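Side-chain contacts in YaeQ family protein (Pseudomonas syringae pv. tomato, PDB 2OT9), which is of unknown function but belongs to the YaeQ family of the PDDEXK clan, which points to possible kinship with nuclease-like enzymes: residues I29-H32 and P33-E37; E71-L74 and D75-L79; S109-V112 and W113-K116; F160-D164 and R165-E169. All coordinates share one frame; numbering follows the deposited sequence.

Overall arrangement
All four contacts are local, and each shows how side chains settle a turn or a helix start. Contacts 1, 2 and 4 lie at the surface on one mixed sheet: contact 1 leads from strand 21-31 into helix 37-49, whereas contacts 2 and 4 close beta hairpins on opposite sides of the chain's centre, with their own centres about 32 Å apart. Contact 3, partly buried, opens helix 111-117. The chemistry follows the place. An arginine grips a backbone carbonyl in contact 1, a serine hydroxyl braces the turn of contact 2, an ion pair and a leucine-tryptophan pair share contact 3, and water links side chains in contact 4.

Contact 1: residues I29-H32 and P33-E37; sequences IARH and PSETE
Arg-31 reaches forward across the turn that follows it and grips the backbone carbonyl of Glu-35. Its NE donates to Glu-35 O at 3.0 Å in a nearly straight bond, 168° at the hydrogen, with the oxygen in the guanidinium plane; NH2 adds a weak second bond to the same atom at 3.4 Å. The side chain can span this distance because it runs extended from CG to NE, with CG anti to the backbone N (chi1 -171°). NH1 is held separately by the hydroxyl of Tyr-8, so NE and NH1 have different partners, which limits rotation of the group. Glu-37 lies over one face of this flat group, its CG 3.6 Å from Arg-31 NH2, while its carboxylate is near enough for attraction between charges but receives no N-H from the arginine. The carboxylate of Glu-35 turns instead to a salt bridge with Arg-43 of helix 37-49.

Within the turn, Glu-35 N donates to His-32 O at 2.9 Å. Packing then completes the bend: Pro-33 CD sits over the centre of the His-32 imidazole, 3.4 Å from the ring centroid, as a CH-pi contact, and Ser-34 CB meets the ring edge, 3.3 Å from His-32 CD2. His-32 and Ser-34 also touch Leu-61, a residue of the tartrate pocket. The whole is a strand-to-helix connection: a type I beta turn from His-32 to Glu-35, followed by Thr-36 as the N-cap of helix 37-49, its OG1 bonded to the N of Arg-39.

Contact 2: residues E71-L74 and D75-L79; sequences EKSL and DDRVL
Ser-73 turns its hydroxyl over the turn that it begins, where OG accepts the N-H groups of Asp-75 and Arg-77. The bond from Arg-77 N is the better formed, 3.1 Å long and 158° at the hydrogen; the one from Asp-75 N, 3.0 Å, is weak because it is bent. A chi1 of 73° puts OG between the backbone N and the carbonyl carbon, a crowded position that brings it over the turn. The backbone of the same serine is engaged as well: its N donates to Arg-77 O at 2.7 Å, in the carbonyl plane, and its O accepts from Asp-76 N at 2.9 Å.

Beyond this polar centre, Lys-72 and Asp-76 lie side by side and point the same way. The extended lysine chain brings its last two methylenes, CD and CE, beside Asp-76 OD2 before NZ forms a salt bridge to that oxygen at 3.2 Å, approaching from above the carboxylate plane. Lys-72 also makes a cation-pi contact with Trp-70, so its charge is shared between two partners.

Farther down the ladder, Lys-72 and Val-78 face each other as an antiparallel non-hydrogen-bonded pair, and Leu-79 N donates to Glu-71 O at 2.8 Å. Leu-79 CD1 meets the carboxylate end of Glu-71, 3.5 Å from OE2. Taken together these bonds define a beta hairpin, strands 69-72 and 78-84, whose type I turn from Ser-73 to Asp-76 runs into a G1 beta bulge, with Asp-76 in the left-handed conformation (phi 71°).

Contact 3: residues S109-V112 and W113-K116; sequences SLRV and WEGK
Arg-111 and Glu-114 cross obliquely over the first turn of a helix, the carboxylate at the edge of the guanidinium and the charged groups paired two to two. Arg-111 NE donates to Glu-114 OE2 and NH2 to Glu-114 OE1 in a bidentate salt bridge; the modelled lengths, 2.5 and 2.4 Å, are unusually short, so the exact separation is doubtful while the pairing is plain. The two planes are not aligned but stand 38° apart. OE2 lies in the guanidinium plane, whereas NE approaches OE2 from above the plane of the carboxylate. Bends at chi2 and chi3 fold the arginine back toward its partner. Glu-114, for its part, has CG between its own N and carbonyl carbon (chi1 72°), which presses CG to 3.2 Å from Leu-110 O. That same oxygen receives the Glu-114 N-H at 2.8 Å, the bond nearly straight.

Leu-110 and Trp-113 form a second, apolar pair. They run alongside each other in the same direction, and Leu-110 CD2 touches the six-membered ring of the indole at CE3, 3.9 Å away. Both also touch Gln-86, a residue of the tartrate pocket, and Trp-113 NE1 is satisfied by Pro-87 O. At the backbone, one water bridges Ser-109 O and Trp-113 N, accepting from the latter at 3.1 Å and so serving an amide at the start of the helix.

Helix 111-117 crosses between strands 101-106 and 127-131 of a beta-alpha-beta unit, and Leu-110 and Trp-113 rest on Ala-131 and Ile-129, respectively, of strand 127-131.

Contact 4: residues F160-D164 and R165-E169; sequences FVTDD and RGQHE
Phe-160 to Thr-162 pair with Gln-167 to Glu-169 in a tight antiparallel beta hairpin, strands 158-163 and 166-174, at the surface of the sheet. Val-161 and His-168 form a hydrogen-bonded pair, Val-161 N to His-168 O at 2.9 Å and His-168 N to Val-161 O at 2.7 Å. Asp-163 N donates to Gly-166 O at 2.9 Å, and the longer bond from Gly-166 N to Asp-163 O, 3.3 Å, closes the type I turn; Gly-166 has a positive phi of 131°, eased by its lack of a CB.

On one face, Phe-160 and Glu-169 lie side by side, the ring and carboxylate planes 54° apart, with Phe-160 CE1 3.6 Å from Glu-169 CD. Glu-169 keeps CG anti to its N (chi1 172°) and extended beyond, which carries it past the CD1-CE1 side of the ring. Next to them Thr-162 OG1 and Gln-167 OE1 stand 3.3 Å apart without bonding directly; a water 2.7 Å from Thr-162 OG1 donates to Gln-167 OE1. On the other face Val-161, Asp-163 and His-168 pack against Leu-140 of helix 134-141, and Arg-165 NH1 at the turn bonds to Val-139 O.

Backbone bonds therefore set the register, while the faces divide the remaining work: water-bridged polar groups beside a phenyl ring and its carboxylate neighbour on the face of Phe-160 and Thr-162, and packing against a helix on that of Val-161.

Contact 1: residues I29-H32 and P33-E37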
loop_
_atom_site.group_PDB
_atom_site.type_symbol
_atom_site.label_atom_id
_atom_site.label_comp_id
_atom_site.label_asym_id
_atom_site.label_seq_id
_atom_site.Cartn_x
_atom_site.Cartn_y
_atom_site.Cartn_z
ATOM N N ILE A 29 2.727 -12.502 -5.728
ATOM C CA ILE A 29 1.683 -12.090 -4.789
ATOM C C ILE A 29 0.507 -13.060 -4.820
ATOM O O ILE A 29 0.021 -13.435 -5.887
ATOM C CB ILE A 29 1.163 -10.671 -5.084
ATOM C CG1 ILE A 29 2.323 -9.685 -5.176
ATOM C CG2 ILE A 29 0.193 -10.214 -3.988
ATOM C CD1 ILE A 29 2.296 -8.932 -6.443
ATOM N N ALA A 30 0.086 -13.480 -3.634
ATOM C CA ALA A 30 -1.095 -14.302 -3.474
ATOM C C ALA A 30 -2.293 -13.381 -3.250
ATOM O O ALA A 30 -2.279 -12.518 -2.365
ATOM C CB ALA A 30 -0.921 -15.244 -2.309
ATOM N N ARG A 31 -3.314 -13.556 -4.080
ATOM C CA ARG A 31 -4.526 -12.782 -3.976
ATOM C C ARG A 31 -5.625 -13.631 -3.335
ATOM O O ARG A 31 -6.090 -14.591 -3.918
ATOM C CB ARG A 31 -4.948 -12.324 -5.354
ATOM C CG ARG A 31 -6.061 -11.342 -5.332
ATOM C CD ARG A 31 -6.575 -11.185 -6.738
ATOM N NE ARG A 31 -7.910 -10.652 -6.715
ATOM C CZ ARG A 31 -8.685 -10.508 -7.774
ATOM N NH1 ARG A 31 -8.253 -10.850 -8.976
ATOM N NH2 ARG A 31 -9.905 -10.012 -7.615
ATOM N N HIS A 32 -6.021 -13.283 -2.125
ATOM C CA HIS A 32 -7.072 -14.027 -1.452
ATOM C C HIS A 32 -8.398 -13.757 -2.212
ATOM O O HIS A 32 -8.538 -12.692 -2.794
ATOM C CB HIS A 32 -7.146 -13.558 0.012
ATOM C CG HIS A 32 -8.208 -14.243 0.816
ATOM N ND1 HIS A 32 -8.022 -15.477 1.402
ATOM C CD2 HIS A 32 -9.475 -13.874 1.111
ATOM C CE1 HIS A 32 -9.130 -15.837 2.026
ATOM N NE2 HIS A 32 -10.027 -14.878 1.867
ATOM N N PRO A 33 -9.346 -14.720 -2.236
ATOM C CA PRO A 33 -10.639 -14.495 -2.920
ATOM C C PRO A 33 -11.382 -13.243 -2.457
ATOM O O PRO A 33 -12.088 -12.634 -3.250
ATOM C CB PRO A 33 -11.448 -15.743 -2.572
ATOM C CG PRO A 33 -10.443 -16.771 -2.285
ATOM C CD PRO A 33 -9.271 -16.081 -1.668
ATOM N N SER A 34 -11.193 -12.843 -1.202
ATOM C CA SER A 34 -11.829 -11.640 -0.654
ATOM C C SER A 34 -11.106 -10.334 -0.985
ATOM O O SER A 34 -11.625 -9.250 -0.718
ATOM C CB SER A 34 -11.951 -11.755 0.859
ATOM O OG SER A 34 -12.793 -12.842 1.186
ATOM N N GLU A 35 -9.907 -10.440 -1.538
ATOM C CA GLU A 35 -9.140 -9.269 -1.931
ATOM C C GLU A 35 -9.538 -8.860 -3.342
ATOM O O GLU A 35 -9.303 -9.601 -4.298
ATOM C CB GLU A 35 -7.641 -9.539 -1.884
ATOM C CG GLU A 35 -6.807 -8.345 -2.360
ATOM C CD GLU A 35 -5.354 -8.446 -1.942
ATOM O OE1 GLU A 35 -4.819 -9.573 -1.950
ATOM O OE2 GLU A 35 -4.746 -7.401 -1.623
ATOM N N THR A 36 -10.138 -7.678 -3.470
ATOM C CA THR A 36 -10.551 -7.195 -4.789
ATOM C C THR A 36 -9.324 -6.777 -5.594
ATOM O O THR A 36 -8.233 -6.572 -5.025
ATOM C CB THR A 36 -11.512 -5.996 -4.699
ATOM O OG1 THR A 36 -10.862 -4.927 -4.014
ATOM C CG2 THR A 36 -12.817 -6.375 -3.990
ATOM N N GLU A 37 -9.492 -6.643 -6.913
ATOM C CA GLU A 37 -8.424 -6.106 -7.770
ATOM C C GLU A 37 -7.978 -4.733 -7.269
ATOM O O GLU A 37 -6.789 -4.430 -7.278
ATOM C CB GLU A 37 -8.880 -6.016 -9.241
ATOM C CG GLU A 37 -8.942 -7.361 -9.931
ATOM C CD GLU A 37 -9.674 -7.317 -11.284
ATOM O OE1 GLU A 37 -10.651 -6.542 -11.449
ATOM O OE2 GLU A 37 -9.264 -8.080 -12.178
#

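Contact 2: residues E71-L74 and D75-L79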
loop_
_atom_site.group_PDB
_atom_site.type_symbol
_atom_site.label_atom_id
_atom_site.label_comp_id
_atom_site.label_asym_id
_atom_site.label_seq_id
_atom_site.Cartn_x
_atom_site.Cartn_y
_atom_site.Cartn_z
ATOM N N GLU A 71 7.977 -4.145 6.597
ATOM C CA GLU A 71 9.422 -4.189 6.512
ATOM C C GLU A 71 9.917 -4.609 7.890
ATOM O O GLU A 71 9.581 -3.970 8.894
ATOM C CB GLU A 71 9.949 -2.802 6.150
ATOM C CG GLU A 71 11.459 -2.696 5.971
ATOM C CD GLU A 71 11.939 -1.253 5.878
ATOM O OE1 GLU A 71 11.140 -0.356 5.546
ATOM O OE2 GLU A 71 13.130 -1.008 6.132
ATOM N N LYS A 72 10.690 -5.690 7.938
ATOM C CA LYS A 72 11.264 -6.176 9.195
ATOM C C LYS A 72 12.783 -6.081 9.219
ATOM O O LYS A 72 13.439 -6.136 8.175
ATOM C CB LYS A 72 10.868 -7.622 9.448
ATOM C CG LYS A 72 9.390 -7.825 9.683
ATOM C CD LYS A 72 9.170 -9.275 10.035
ATOM C CE LYS A 72 7.726 -9.598 10.174
ATOM N NZ LYS A 72 7.612 -10.872 10.931
ATOM N N SER A 73 13.335 -5.954 10.421
ATOM C CA SER A 73 14.777 -5.966 10.600
ATOM C C SER A 73 15.290 -7.390 10.421
ATOM O O SER A 73 14.502 -8.341 10.396
ATOM C CB SER A 73 15.118 -5.491 12.011
ATOM O OG SER A 73 14.785 -6.483 12.964
ATOM N N LEU A 74 16.606 -7.552 10.344
ATOM C CA LEU A 74 17.182 -8.900 10.368
ATOM C C LEU A 74 16.873 -9.691 11.647
ATOM O O LEU A 74 16.982 -10.922 11.662
ATOM C CB LEU A 74 18.691 -8.884 10.062
ATOM C CG LEU A 74 19.073 -9.180 8.597
ATOM C CD1 LEU A 74 18.303 -10.408 8.032
ATOM C CD2 LEU A 74 18.882 -7.955 7.684
ATOM N N ASP A 75 16.478 -8.997 12.714
ATOM C CA ASP A 75 16.032 -9.679 13.934
ATOM C C ASP A 75 14.525 -9.947 13.974
ATOM O O ASP A 75 13.973 -10.326 15.015
ATOM C CB ASP A 75 16.524 -8.937 15.175
ATOM C CG ASP A 75 17.989 -9.186 15.437
ATOM O OD1 ASP A 75 18.368 -10.373 15.540
ATOM O OD2 ASP A 75 18.761 -8.204 15.510
ATOM N N ASP A 76 13.872 -9.752 12.830
ATOM C CA ASP A 76 12.446 -10.026 12.663
ATOM C C ASP A 76 11.544 -9.025 13.394
ATOM O O ASP A 76 10.383 -9.316 13.694
ATOM C CB ASP A 76 12.116 -11.473 13.070
ATOM C CG ASP A 76 10.862 -12.004 12.396
ATOM O OD1 ASP A 76 10.096 -12.740 13.061
ATOM O OD2 ASP A 76 10.649 -11.701 11.206
ATOM N N ARG A 77 12.066 -7.836 13.674
ATOM C CA ARG A 77 11.246 -6.802 14.314
ATOM C C ARG A 77 10.746 -5.796 13.294
ATOM O O ARG A 77 11.424 -5.515 12.306
ATOM C CB ARG A 77 12.013 -6.121 15.440
ATOM C CG ARG A 77 12.437 -7.082 16.520
ATOM C CD ARG A 77 13.527 -6.464 17.370
ATOM N NE ARG A 77 12.982 -5.418 18.220
ATOM C CZ ARG A 77 13.707 -4.647 19.024
ATOM N NH1 ARG A 77 15.022 -4.780 19.069
ATOM N NH2 ARG A 77 13.106 -3.733 19.778
ATOM N N VAL A 78 9.553 -5.254 13.524
ATOM C CA VAL A 78 8.897 -4.474 12.484
ATOM C C VAL A 78 9.436 -3.051 12.448
ATOM O O VAL A 78 9.398 -2.343 13.446
ATOM C CB VAL A 78 7.361 -4.479 12.651
ATOM C CG1 VAL A 78 6.687 -3.792 11.465
ATOM C CG2 VAL A 78 6.836 -5.926 12.818
ATOM N N LEU A 79 9.947 -2.650 11.288
ATOM C CA LEU A 79 10.344 -1.268 11.022
ATOM C C LEU A 79 9.160 -0.466 10.473
ATOM O O LEU A 79 8.999 0.723 10.773
ATOM C CB LEU A 79 11.513 -1.242 10.011
ATOM C CG LEU A 79 12.807 -1.963 10.446
ATOM C CD1 LEU A 79 13.920 -1.843 9.436
ATOM C CD2 LEU A 79 13.273 -1.445 11.775
#

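Contact 3: residues S109-V112 and W113-K116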
loop_
_atom_site.group_PDB
_atom_site.type_symbol
_atom_site.label_atom_id
_atom_site.label_comp_id
_atom_site.label_asym_id
_atom_site.label_seq_id
_atom_site.Cartn_x
_atom_site.Cartn_y
_atom_site.Cartn_z
ATOM N N SER A 109 -14.793 5.346 -0.382
ATOM C CA SER A 109 -15.448 6.511 0.183
ATOM C C SER A 109 -15.068 6.651 1.662
ATOM O O SER A 109 -15.340 5.758 2.468
ATOM C CB SER A 109 -16.964 6.355 0.030
ATOM O OG SER A 109 -17.668 7.224 0.904
ATOM N N LEU A 110 -14.427 7.763 1.998
ATOM C CA LEU A 110 -13.844 7.936 3.335
ATOM C C LEU A 110 -14.617 8.846 4.282
ATOM O O LEU A 110 -14.220 9.020 5.425
ATOM C CB LEU A 110 -12.388 8.406 3.209
ATOM C CG LEU A 110 -11.341 7.414 2.690
ATOM C CD1 LEU A 110 -9.974 8.004 3.024
ATOM C CD2 LEU A 110 -11.479 6.003 3.296
ATOM N N ARG A 111 -15.736 9.409 3.836
ATOM C CA ARG A 111 -16.418 10.408 4.666
ATOM C C ARG A 111 -16.816 9.924 6.075
ATOM O O ARG A 111 -16.488 10.574 7.084
ATOM C CB ARG A 111 -17.573 11.091 3.905
ATOM C CG ARG A 111 -17.368 12.614 3.721
ATOM C CD ARG A 111 -16.327 12.991 2.641
ATOM N NE ARG A 111 -14.934 12.813 3.066
ATOM C CZ ARG A 111 -13.923 12.584 2.227
ATOM N NH1 ARG A 111 -14.157 12.502 0.924
ATOM N NH2 ARG A 111 -12.679 12.438 2.677
ATOM N N VAL A 112 -17.452 8.761 6.163
ATOM C CA VAL A 112 -17.841 8.224 7.460
ATOM C C VAL A 112 -16.606 7.729 8.247
ATOM O O VAL A 112 -16.436 8.042 9.423
ATOM C CB VAL A 112 -18.920 7.110 7.311
ATOM C CG1 VAL A 112 -19.176 6.414 8.648
ATOM C CG2 VAL A 112 -20.220 7.697 6.768
ATOM N N TRP A 113 -15.741 6.985 7.571
ATOM C CA TRP A 113 -14.508 6.448 8.166
ATOM C C TRP A 113 -13.596 7.526 8.778
ATOM O O TRP A 113 -13.189 7.412 9.941
ATOM C CB TRP A 113 -13.743 5.653 7.096
ATOM C CG TRP A 113 -12.457 5.064 7.584
ATOM C CD1 TRP A 113 -12.290 3.859 8.201
ATOM C CD2 TRP A 113 -11.160 5.665 7.508
ATOM N NE1 TRP A 113 -10.963 3.661 8.496
ATOM C CE2 TRP A 113 -10.249 4.759 8.093
ATOM C CE3 TRP A 113 -10.678 6.884 7.004
ATOM C CZ2 TRP A 113 -8.887 5.031 8.192
ATOM C CZ3 TRP A 113 -9.315 7.150 7.086
ATOM C CH2 TRP A 113 -8.436 6.222 7.674
ATOM N N GLU A 114 -13.276 8.568 8.008
ATOM C CA GLU A 114 -12.339 9.610 8.487
ATOM C C GLU A 114 -12.870 10.276 9.764
ATOM O O GLU A 114 -12.115 10.577 10.685
ATOM C CB GLU A 114 -12.057 10.638 7.389
ATOM C CG GLU A 114 -13.232 11.571 7.096
ATOM C CD GLU A 114 -13.135 12.300 5.770
ATOM O OE1 GLU A 114 -12.116 12.155 5.035
ATOM O OE2 GLU A 114 -14.104 13.025 5.465
ATOM N N GLY A 115 -14.183 10.462 9.818
ATOM C CA GLY A 115 -14.840 11.106 10.937
ATOM C C GLY A 115 -14.714 10.331 12.226
ATOM O O GLY A 115 -14.618 10.930 13.299
ATOM N N LYS A 116 -14.734 9.002 12.126
ATOM C CA LYS A 116 -14.533 8.126 13.277
ATOM C C LYS A 116 -13.058 7.936 13.645
ATOM O O LYS A 116 -12.698 7.993 14.812
ATOM C CB LYS A 116 -15.189 6.749 13.041
ATOM C CG LYS A 116 -16.712 6.769 13.206
ATOM C CD LYS A 116 -17.294 5.378 13.245
ATOM C CE LYS A 116 -18.782 5.389 12.900
ATOM N NZ LYS A 116 -19.536 6.508 13.551
HETATM O O HOH W 1 -16.364 6.069 4.692
#

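Contact 4: residues F160-D164 and R165-E169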
loop_
_atom_site.group_PDB
_atom_site.type_symbol
_atom_site.label_atom_id
_atom_site.label_comp_id
_atom_site.label_asym_id
_atom_site.label_seq_id
_atom_site.Cartn_x
_atom_site.Cartn_y
_atom_site.Cartn_z
ATOM N N PHE A 160 3.522 8.255 -10.818
ATOM C CA PHE A 160 3.086 8.069 -12.182
ATOM C C PHE A 160 3.299 6.611 -12.536
ATOM O O PHE A 160 4.440 6.134 -12.582
ATOM C CB PHE A 160 3.892 8.953 -13.151
ATOM C CG PHE A 160 3.793 10.422 -12.850
ATOM C CD1 PHE A 160 2.771 11.185 -13.397
ATOM C CD2 PHE A 160 4.721 11.033 -12.014
ATOM C CE1 PHE A 160 2.679 12.562 -13.123
ATOM C CE2 PHE A 160 4.638 12.399 -11.731
ATOM C CZ PHE A 160 3.610 13.163 -12.292
ATOM N N VAL A 161 2.200 5.912 -12.800
ATOM C CA VAL A 161 2.278 4.501 -13.146
ATOM C C VAL A 161 1.989 4.326 -14.633
ATOM O O VAL A 161 0.918 4.718 -15.112
ATOM C CB VAL A 161 1.263 3.666 -12.324
ATOM C CG1 VAL A 161 1.348 2.173 -12.706
ATOM C CG2 VAL A 161 1.452 3.880 -10.828
ATOM N N THR A 162 2.928 3.722 -15.365
ATOM C CA THR A 162 2.689 3.376 -16.756
ATOM C C THR A 162 2.396 1.880 -16.851
ATOM O O THR A 162 3.205 1.039 -16.433
ATOM C CB THR A 162 3.892 3.750 -17.680
ATOM O OG1 THR A 162 4.230 5.127 -17.489
ATOM C CG2 THR A 162 3.537 3.531 -19.157
ATOM N N ASP A 163 1.234 1.549 -17.391
ATOM C CA ASP A 163 0.908 0.154 -17.650
ATOM C C ASP A 163 0.527 -0.028 -19.123
ATOM O O ASP A 163 0.822 0.841 -19.952
ATOM C CB ASP A 163 -0.199 -0.329 -16.699
ATOM C CG ASP A 163 -1.543 0.365 -16.939
ATOM O OD1 ASP A 163 -1.742 1.038 -17.988
ATOM O OD2 ASP A 163 -2.414 0.206 -16.066
ATOM N N ASP A 164 -0.159 -1.127 -19.434
ATOM C CA ASP A 164 -0.572 -1.451 -20.799
ATOM C C ASP A 164 -1.601 -0.458 -21.412
ATOM O O ASP A 164 -1.841 -0.453 -22.611
ATOM C CB ASP A 164 -1.128 -2.882 -20.824
ATOM C CG ASP A 164 -2.393 -3.042 -19.962
ATOM O OD1 ASP A 164 -2.409 -2.572 -18.818
ATOM O OD2 ASP A 164 -3.378 -3.635 -20.433
ATOM N N ARG A 165 -2.208 0.380 -20.586
ATOM C CA ARG A 165 -3.215 1.324 -21.071
ATOM C C ARG A 165 -2.758 2.786 -21.009
ATOM O O ARG A 165 -3.512 3.700 -21.369
ATOM C CB ARG A 165 -4.536 1.124 -20.307
ATOM C CG ARG A 165 -5.032 -0.311 -20.405
ATOM C CD ARG A 165 -6.509 -0.442 -20.188
ATOM N NE ARG A 165 -6.893 -0.149 -18.805
ATOM C CZ ARG A 165 -8.153 -0.096 -18.394
ATOM N NH1 ARG A 165 -8.417 0.185 -17.124
ATOM N NH2 ARG A 165 -9.142 -0.300 -19.265
ATOM N N GLY A 166 -1.529 3.008 -20.557
ATOM C CA GLY A 166 -0.926 4.339 -20.606
ATOM C C GLY A 166 -0.330 4.738 -19.281
ATOM O O GLY A 166 -0.115 3.888 -18.412
ATOM N N GLN A 167 -0.067 6.037 -19.142
ATOM C CA GLN A 167 0.518 6.616 -17.942
ATOM C C GLN A 167 -0.555 7.266 -17.084
ATOM O O GLN A 167 -1.251 8.172 -17.532
ATOM C CB GLN A 167 1.604 7.651 -18.281
ATOM C CG GLN A 167 2.357 8.081 -17.025
ATOM C CD GLN A 167 3.586 8.918 -17.301
ATOM O OE1 GLN A 167 4.709 8.411 -17.262
ATOM N NE2 GLN A 167 3.386 10.208 -17.553
ATOM N N HIS A 168 -0.653 6.828 -15.837
ATOM C CA HIS A 168 -1.719 7.274 -14.947
ATOM C C HIS A 168 -1.113 7.984 -13.753
ATOM O O HIS A 168 -0.192 7.459 -13.116
ATOM C CB HIS A 168 -2.530 6.058 -14.479
ATOM C CG HIS A 168 -2.949 5.150 -15.599
ATOM N ND1 HIS A 168 -2.359 3.928 -15.830
ATOM C CD2 HIS A 168 -3.868 5.312 -16.577
ATOM C CE1 HIS A 168 -2.916 3.359 -16.886
ATOM N NE2 HIS A 168 -3.837 4.179 -17.358
ATOM N N GLU A 169 -1.638 9.165 -13.447
ATOM C CA GLU A 169 -1.108 9.991 -12.371
ATOM C C GLU A 169 -1.858 9.712 -11.071
ATOM O O GLU A 169 -3.070 9.909 -10.988
ATOM C CB GLU A 169 -1.183 11.490 -12.735
ATOM C CG GLU A 169 -0.814 12.416 -11.569
ATOM C CD GLU A 169 -0.509 13.865 -11.974
ATOM O OE1 GLU A 169 -0.552 14.201 -13.177
ATOM O OE2 GLU A 169 -0.224 14.674 -11.066
HETATM O O HOH W 2 5.405 6.122 -15.318
HETATM O O HOH W 3 5.509 6.354 -19.570
#